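Local coordinates for malonyl CoA-acyl carrier protein transacylase (Burkholderia pseudomallei 1710b, PDB 3EZO) that probably transfers the malonyl group from malonyl-CoA to holo-acyl carrier protein, releasing CoA and giving malonyl-ACP for fatty acid synthesis, at residues Q125-A130 against K212-K217; L144-V149 against A171-A176; T159-A164 against H207-K212. All coordinates share one frame; numbering follows the deposited sequence.

Contact 1 (Q125-A130 against K212-K217)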
# COMPACT_ATOMS: atom_id res chain seq x y z
N GLN A 125 -11.76 6.93 5.13
CA GLN A 125 -13.20 7.19 5.34
C GLN A 125 -14.01 6.97 4.03
O GLN A 125 -15.04 6.28 4.04
CB GLN A 125 -13.39 8.62 5.91
CG GLN A 125 -14.71 9.39 5.54
CD GLN A 125 -15.97 8.78 6.14
OE1 GLN A 125 -15.97 8.32 7.31
NE2 GLN A 125 -17.05 8.77 5.35
N ALA A 126 -13.50 7.55 2.93
CA ALA A 126 -14.08 7.40 1.62
C ALA A 126 -14.22 5.96 1.17
O ALA A 126 -15.25 5.56 0.69
CB ALA A 126 -13.23 8.20 0.57
N MET A 127 -13.14 5.20 1.25
CA MET A 127 -13.12 3.82 0.82
C MET A 127 -14.04 2.91 1.68
O MET A 127 -14.68 1.96 1.18
CB MET A 127 -11.70 3.28 0.83
CG MET A 127 -10.72 4.00 -0.16
SD MET A 127 -9.06 3.25 -0.04
CE MET A 127 -9.30 1.75 -0.93
N GLN A 128 -14.13 3.22 2.97
CA GLN A 128 -14.94 2.40 3.88
C GLN A 128 -16.45 2.66 3.70
O GLN A 128 -17.25 1.82 4.02
CB GLN A 128 -14.48 2.63 5.33
CG GLN A 128 -15.14 1.73 6.36
CD GLN A 128 -14.86 0.25 6.12
OE1 GLN A 128 -15.80 -0.56 6.16
NE2 GLN A 128 -13.58 -0.10 5.81
N THR A 129 -16.84 3.84 3.21
CA THR A 129 -18.23 4.18 3.07
C THR A 129 -18.75 4.33 1.62
O THR A 129 -19.86 4.86 1.41
CB THR A 129 -18.48 5.45 3.84
OG1 THR A 129 -17.70 6.50 3.26
CG2 THR A 129 -18.07 5.26 5.33
N ALA A 130 -17.97 3.89 0.63
CA ALA A 130 -18.37 4.03 -0.78
C ALA A 130 -19.63 3.21 -1.08
O ALA A 130 -20.52 3.69 -1.78
CB ALA A 130 -17.25 3.63 -1.71
N LYS A 212 -16.14 3.21 -7.02
CA LYS A 212 -16.11 4.49 -7.73
C LYS A 212 -16.47 5.70 -6.85
O LYS A 212 -15.91 6.79 -7.05
CB LYS A 212 -17.05 4.46 -8.93
CG LYS A 212 -17.26 5.81 -9.62
CD LYS A 212 -18.39 5.75 -10.63
CE LYS A 212 -18.73 7.11 -11.25
NZ LYS A 212 -19.28 8.11 -10.34
N PRO A 213 -17.46 5.55 -5.93
CA PRO A 213 -17.81 6.72 -5.14
C PRO A 213 -16.65 7.22 -4.27
O PRO A 213 -16.53 8.40 -4.08
CB PRO A 213 -19.00 6.24 -4.30
CG PRO A 213 -19.60 5.05 -5.09
CD PRO A 213 -18.45 4.44 -5.80
N ALA A 214 -15.76 6.34 -3.85
CA ALA A 214 -14.59 6.75 -3.10
C ALA A 214 -13.67 7.59 -4.00
O ALA A 214 -13.15 8.62 -3.55
CB ALA A 214 -13.85 5.51 -2.54
N SER A 215 -13.48 7.14 -5.24
CA SER A 215 -12.70 7.91 -6.22
C SER A 215 -13.26 9.31 -6.39
O SER A 215 -12.51 10.28 -6.47
CB SER A 215 -12.65 7.20 -7.59
OG SER A 215 -11.87 6.03 -7.48
N ASP A 216 -14.59 9.42 -6.43
CA ASP A 216 -15.21 10.71 -6.63
C ASP A 216 -14.95 11.66 -5.46
O ASP A 216 -14.68 12.83 -5.67
CB ASP A 216 -16.72 10.56 -6.86
CG ASP A 216 -17.02 9.87 -8.19
OD1 ASP A 216 -16.22 10.06 -9.13
OD2 ASP A 216 -18.03 9.14 -8.27
N LYS A 217 -15.02 11.15 -4.24
CA LYS A 217 -14.72 11.96 -3.05
C LYS A 217 -13.24 12.35 -3.02
O LYS A 217 -12.89 13.48 -2.68
CB LYS A 217 -15.09 11.16 -1.79
CG LYS A 217 -16.59 10.98 -1.56
CD LYS A 217 -16.83 10.01 -0.34
CE LYS A 217 -16.40 8.52 -0.70
NZ LYS A 217 -17.06 7.31 -0.02
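Ala-126 and Ala-214 bring the last turn of helix 113-128 against the first turn of helix 212-223, with their CA atoms 4.8 Å apart, and Ala-130 follows beside Pro-213. This is close helix-helix packing through small residues, with a lysine ammonium bonded to a carbonyl of the last turn of the earlier helix. Two alanines let the backbones approach: the methyl of Ala-214 rests against the carbonyl of Ala-126, CB to O being 3.5 Å, and also meets CG of Met-127. Ala-130 CB sits next to Ala-214 CB at 4.0 Å and reaches CB of Pro-213 as well. Proline suits that place, since it lies in the first turn of its helix, where a backbone N-H has no carbonyl of a preceding turn to meet.

Lys-217, one turn further on, carries the polar part. Its chain is bent at chi3 (-70°), which swings the ammonium back over Ala-126. Lys-217 CE lies 3.4 Å from Ala-126 CB, closer than usual van der Waals contact. Carbonyl groups at a helix C-terminus carry partial negative charge, and a cation placed there probably profits from it. Thr-129, where the backbone leaves helical angles, adds a hydroxyl: Thr-129 OG1 donates to Gln-125 O at 2.8 Å and accepts a weak second bond from NZ of Lys-217. Met-127 meanwhile points the other way, packing on Phe-206 and Leu-211, its side chain near the predicted catalytic Ser-98 and His-207. The short bond of the contact runs from Lys-217 NZ to Ala-126 O at 2.6 Å, in the carbonyl plane and on a lone pair, with a C=O...N angle of 119°.

Contact 2 (L144-V149 against A171-A176)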
# COMPACT_ATOMS: atom_id res chain seq x y z
N LEU A 144 -2.96 -19.66 -8.56
CA LEU A 144 -3.38 -19.46 -9.96
C LEU A 144 -2.72 -18.21 -10.57
O LEU A 144 -2.61 -17.20 -9.89
CB LEU A 144 -4.92 -19.36 -10.08
CG LEU A 144 -5.75 -20.50 -9.48
CD1 LEU A 144 -7.28 -20.23 -9.59
CD2 LEU A 144 -5.30 -21.80 -10.22
N ASP A 145 -2.33 -18.28 -11.84
CA ASP A 145 -1.68 -17.17 -12.52
C ASP A 145 -2.70 -16.05 -12.78
O ASP A 145 -3.89 -16.27 -12.59
CB ASP A 145 -0.97 -17.63 -13.80
CG ASP A 145 -1.95 -18.15 -14.90
OD1 ASP A 145 -3.16 -17.85 -14.90
OD2 ASP A 145 -1.48 -18.89 -15.78
N ASP A 146 -2.26 -14.86 -13.15
CA ASP A 146 -3.17 -13.74 -13.23
C ASP A 146 -4.32 -13.96 -14.21
O ASP A 146 -5.45 -13.59 -13.91
CB ASP A 146 -2.43 -12.48 -13.61
CG ASP A 146 -1.38 -12.09 -12.60
OD1 ASP A 146 -1.39 -12.62 -11.45
OD2 ASP A 146 -0.52 -11.26 -12.96
N ASP A 147 -4.05 -14.54 -15.38
CA ASP A 147 -5.10 -14.64 -16.39
C ASP A 147 -6.15 -15.65 -15.94
O ASP A 147 -7.32 -15.51 -16.26
CB ASP A 147 -4.52 -14.98 -17.79
CG ASP A 147 -3.96 -13.75 -18.53
OD1 ASP A 147 -4.23 -12.58 -18.16
OD2 ASP A 147 -3.24 -13.94 -19.53
N THR A 148 -5.73 -16.68 -15.18
CA THR A 148 -6.67 -17.67 -14.64
C THR A 148 -7.56 -17.02 -13.59
O THR A 148 -8.74 -17.22 -13.57
CB THR A 148 -5.94 -18.91 -14.11
OG1 THR A 148 -5.17 -19.44 -15.18
CG2 THR A 148 -6.92 -20.00 -13.65
N VAL A 149 -6.99 -16.18 -12.74
CA VAL A 149 -7.80 -15.51 -11.77
C VAL A 149 -8.78 -14.61 -12.49
O VAL A 149 -9.94 -14.56 -12.14
CB VAL A 149 -6.97 -14.76 -10.70
CG1 VAL A 149 -7.93 -14.10 -9.62
CG2 VAL A 149 -6.03 -15.72 -10.02
N ALA A 171 1.18 -16.11 -8.69
CA ALA A 171 0.35 -17.04 -7.98
C ALA A 171 -0.19 -16.47 -6.69
O ALA A 171 -0.66 -17.21 -5.82
CB ALA A 171 1.12 -18.40 -7.74
N GLN A 172 -0.22 -15.15 -6.59
CA GLN A 172 -0.76 -14.49 -5.42
C GLN A 172 -1.60 -13.25 -5.84
O GLN A 172 -1.06 -12.22 -6.25
CB GLN A 172 0.40 -14.16 -4.51
CG GLN A 172 0.02 -13.44 -3.30
CD GLN A 172 1.13 -13.50 -2.20
OE1 GLN A 172 2.12 -14.27 -2.27
NE2 GLN A 172 0.96 -12.67 -1.18
N VAL A 173 -2.93 -13.41 -5.79
CA VAL A 173 -3.87 -12.43 -6.32
C VAL A 173 -5.00 -12.23 -5.35
O VAL A 173 -5.56 -13.19 -4.82
CB VAL A 173 -4.39 -12.83 -7.73
CG1 VAL A 173 -5.34 -11.77 -8.28
CG2 VAL A 173 -3.22 -13.12 -8.68
N VAL A 174 -5.32 -10.97 -5.08
CA VAL A 174 -6.48 -10.64 -4.30
C VAL A 174 -7.60 -10.19 -5.24
O VAL A 174 -7.39 -9.37 -6.13
CB VAL A 174 -6.16 -9.54 -3.25
CG1 VAL A 174 -7.41 -9.04 -2.49
CG2 VAL A 174 -4.99 -10.03 -2.23
N ILE A 175 -8.80 -10.68 -4.98
CA ILE A 175 -10.00 -10.27 -5.73
C ILE A 175 -10.94 -9.51 -4.81
O ILE A 175 -10.82 -9.58 -3.59
CB ILE A 175 -10.72 -11.52 -6.32
CG1 ILE A 175 -11.32 -12.42 -5.22
CG2 ILE A 175 -9.70 -12.34 -7.16
CD1 ILE A 175 -12.28 -13.60 -5.74
N ALA A 176 -11.88 -8.79 -5.41
CA ALA A 176 -12.78 -7.91 -4.70
C ALA A 176 -14.05 -7.71 -5.51
O ALA A 176 -14.01 -7.73 -6.74
CB ALA A 176 -12.12 -6.57 -4.40
O HOH W 1 -0.70 -14.75 -10.17
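Val-149 and Val-173 both set CG1 opposite their backbone N (chi1 near 180° for both), while the chi1 of Ile-175, 67°, leaves its CG2 branch beside the backbone N; together these rotations bring three methyls into one cluster. Val-149 CG1 is its hub, 3.7 Å from Val-173 CG1 and 3.5 Å from Ile-175 CG2. The two valines lie side by side and point in opposing senses, so that CG2 of Val-149 also faces CB and CG2 of Val-173. Beta-branched residues fit well on this strand, where they are at ease in the extended backbone and present broad, stiff surfaces to the helix.

Helix 146-156 and strand 172-176 belong to the small antiparallel subdomain, whose strand order and beta-alpha-beta-beta-alpha-beta succession make it ferredoxin-like. The helix lies on one face of its sheet; the second helix, 179-191, adds Ile-182 and Ala-185 on Ile-175, closing the core between helices and strands.

At the polar end of the contact, the helix begins with Asp-145 as N-cap. Asp-145 OD1 is held twice by the same residue: Thr-148 N meets it nearly head-on to the C-O bond, and Thr-148 OG1 comes in from above the carboxylate plane at 2.6 Å. Aspartate is apt here, being short enough to turn back onto an N-H of the first turn. The next residue, Asp-146, reaches across the start of the strand, with OD1 beside Val-173 CG2. Asp-146 OD1 is 2.6 Å from water 1, which also lies by Leu-144 O and accepts from Ala-171 N at 2.8 Å, tying together helix start and strand start. Ala-171, in the left-handed backbone region, turns its CA toward Leu-144 O in a C-H...O contact of 3.5 Å, 165° at the hydrogen.

Contact 3 (T159-A164 against H207-K212)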
# COMPACT_ATOMS: atom_id res chain seq x y z
N THR A 159 -22.93 -14.15 -10.80
CA THR A 159 -23.58 -14.09 -9.48
C THR A 159 -23.45 -12.75 -8.81
O THR A 159 -24.11 -12.50 -7.81
CB THR A 159 -23.08 -15.17 -8.51
OG1 THR A 159 -21.70 -14.91 -8.13
CG2 THR A 159 -23.19 -16.52 -9.13
N GLY A 160 -22.65 -11.86 -9.38
CA GLY A 160 -22.38 -10.53 -8.82
C GLY A 160 -20.98 -10.12 -9.27
O GLY A 160 -20.10 -10.96 -9.48
N VAL A 161 -20.76 -8.81 -9.39
CA VAL A 161 -19.46 -8.26 -9.83
C VAL A 161 -18.35 -8.75 -8.92
O VAL A 161 -18.51 -8.77 -7.71
CB VAL A 161 -19.51 -6.71 -9.86
CG1 VAL A 161 -18.16 -6.09 -10.02
CG2 VAL A 161 -20.47 -6.26 -10.96
N VAL A 162 -17.25 -9.18 -9.54
CA VAL A 162 -16.04 -9.59 -8.83
C VAL A 162 -14.90 -9.47 -9.78
O VAL A 162 -15.02 -9.82 -10.99
CB VAL A 162 -16.17 -11.04 -8.21
CG1 VAL A 162 -16.59 -12.09 -9.26
CG2 VAL A 162 -14.91 -11.44 -7.49
N GLU A 163 -13.78 -8.97 -9.28
CA GLU A 163 -12.63 -8.58 -10.12
C GLU A 163 -11.32 -8.93 -9.45
O GLU A 163 -11.27 -8.99 -8.23
CB GLU A 163 -12.64 -7.06 -10.37
CG GLU A 163 -13.83 -6.57 -11.21
CD GLU A 163 -14.10 -5.07 -11.05
OE1 GLU A 163 -13.45 -4.39 -10.20
OE2 GLU A 163 -14.97 -4.56 -11.80
N ALA A 164 -10.26 -9.12 -10.24
CA ALA A 164 -8.91 -9.34 -9.71
C ALA A 164 -8.29 -7.96 -9.48
O ALA A 164 -8.13 -7.18 -10.42
CB ALA A 164 -8.10 -10.20 -10.63
N HIS A 207 -10.54 -1.47 -4.29
CA HIS A 207 -9.84 -1.62 -5.56
C HIS A 207 -10.71 -2.28 -6.64
O HIS A 207 -10.22 -2.54 -7.72
CB HIS A 207 -8.47 -2.28 -5.35
CG HIS A 207 -7.54 -1.42 -4.55
ND1 HIS A 207 -7.00 -0.26 -5.04
CD2 HIS A 207 -7.07 -1.55 -3.27
CE1 HIS A 207 -6.26 0.32 -4.09
NE2 HIS A 207 -6.28 -0.46 -3.02
N SER A 208 -12.00 -2.50 -6.34
CA SER A 208 -13.02 -2.86 -7.32
C SER A 208 -13.75 -1.64 -7.87
O SER A 208 -13.77 -0.57 -7.25
CB SER A 208 -14.06 -3.84 -6.73
OG SER A 208 -15.03 -3.17 -5.93
N SER A 209 -14.33 -1.82 -9.05
CA SER A 209 -15.16 -0.78 -9.67
C SER A 209 -16.33 -0.35 -8.81
O SER A 209 -16.85 0.75 -8.98
CB SER A 209 -15.67 -1.27 -11.04
OG SER A 209 -16.42 -2.47 -10.92
N LEU A 210 -16.75 -1.19 -7.85
CA LEU A 210 -17.77 -0.78 -6.88
C LEU A 210 -17.36 0.38 -6.01
O LEU A 210 -18.20 1.09 -5.46
CB LEU A 210 -18.22 -1.93 -6.01
CG LEU A 210 -18.60 -3.20 -6.74
CD1 LEU A 210 -19.12 -4.19 -5.66
CD2 LEU A 210 -19.61 -2.87 -7.77
N LEU A 211 -16.05 0.64 -5.92
CA LEU A 211 -15.57 1.74 -5.10
C LEU A 211 -15.52 3.08 -5.83
O LEU A 211 -14.96 4.02 -5.28
CB LEU A 211 -14.21 1.40 -4.47
CG LEU A 211 -14.20 1.57 -2.94
CD1 LEU A 211 -14.94 0.43 -2.22
CD2 LEU A 211 -12.78 1.68 -2.39
N LYS A 212 -16.14 3.21 -7.02
CA LYS A 212 -16.11 4.49 -7.73
C LYS A 212 -16.47 5.70 -6.85
O LYS A 212 -15.91 6.79 -7.05
CB LYS A 212 -17.05 4.46 -8.93
CG LYS A 212 -17.26 5.81 -9.62
CD LYS A 212 -18.39 5.75 -10.63
CE LYS A 212 -18.73 7.11 -11.25
NZ LYS A 212 -19.28 8.11 -10.34
O HOH W 2 -11.10 -3.22 -10.33
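Glu-163 OE1 is gripped by the backbone N of Ser-209 and by water 2, both donating to it. Ser-209 N lies 2.9 Å from Glu-163 OE1, its bond almost straight at 163°, while water 2 is 2.6 Å from Glu-163 OE1. The other oxygen, Glu-163 OE2, takes the hydroxyl of Ser-209, OG to OE2 being 2.7 Å. Both protein donors arrive on the syn sides of the carboxylate, somewhat out of its plane, so one serine holds both oxygens and limits the rotation of the group about CG-CD. Glu-163 runs out nearly straight past CG (chi2 160°), and the length of glutamate lets the carboxylate reach from strand 162-169 across to the loop. Serine suits the receiving end because, with chi1 at 59°, its OG is turned to the same side as its own N-H. Glu-163 OE1 also lies against CA of Ser-208, 3.3 Å away.

Beside the polar pair, Val-161 CG1 meets Leu-210 CD2 at 4.2 Å, two branched side chains touching at the partly open margin of the contact. The loop itself is stiffened by a short 3-10 turn at Ser-209 and Leu-210, in which Leu-211 N bonds to Ser-208 O, and by the hydroxyl of Ser-208, which binds Pro-205 O and weakly receives Leu-210 N.

Water 2 carries the anchoring further, donating to His-207 O at 2.8 Å. Glu-163 thus probably helps position the backbone around His-207, as a second-shell residue. The imidazole of that histidine leads away from the strand, its ND1 bonded to the carbonyls of Gln-256 and Gly-259 and its NE2 to OG of Ser-98, the serine-histidine pair predicted as the active site and characteristic of malonyl-CoA:ACP transacylases.

Contact 3 holds the loop with the predicted catalytic His-207, and contact 1 adjoins it, their centres 13 Å apart and Lys-212 common to both. Leu-211 joins them, packing on both Met-127 and Ala-130, and Met-127 CE comes within 4.3 Å of His-207 NE2. Contacts 2 and 3 meet through the antiparallel sheet: Glu-163 N and Ala-176 O, 2.8 Å apart, probably form a hydrogen bond between neighbouring strands, and Ile-175 packs on Val-162. Contact 2 is more remote from the site, the side chain of Ile-175 lying about 10 Å from that of His-207. Contacts 1 and 2 do not touch, their nearest atoms being about 9 Å apart.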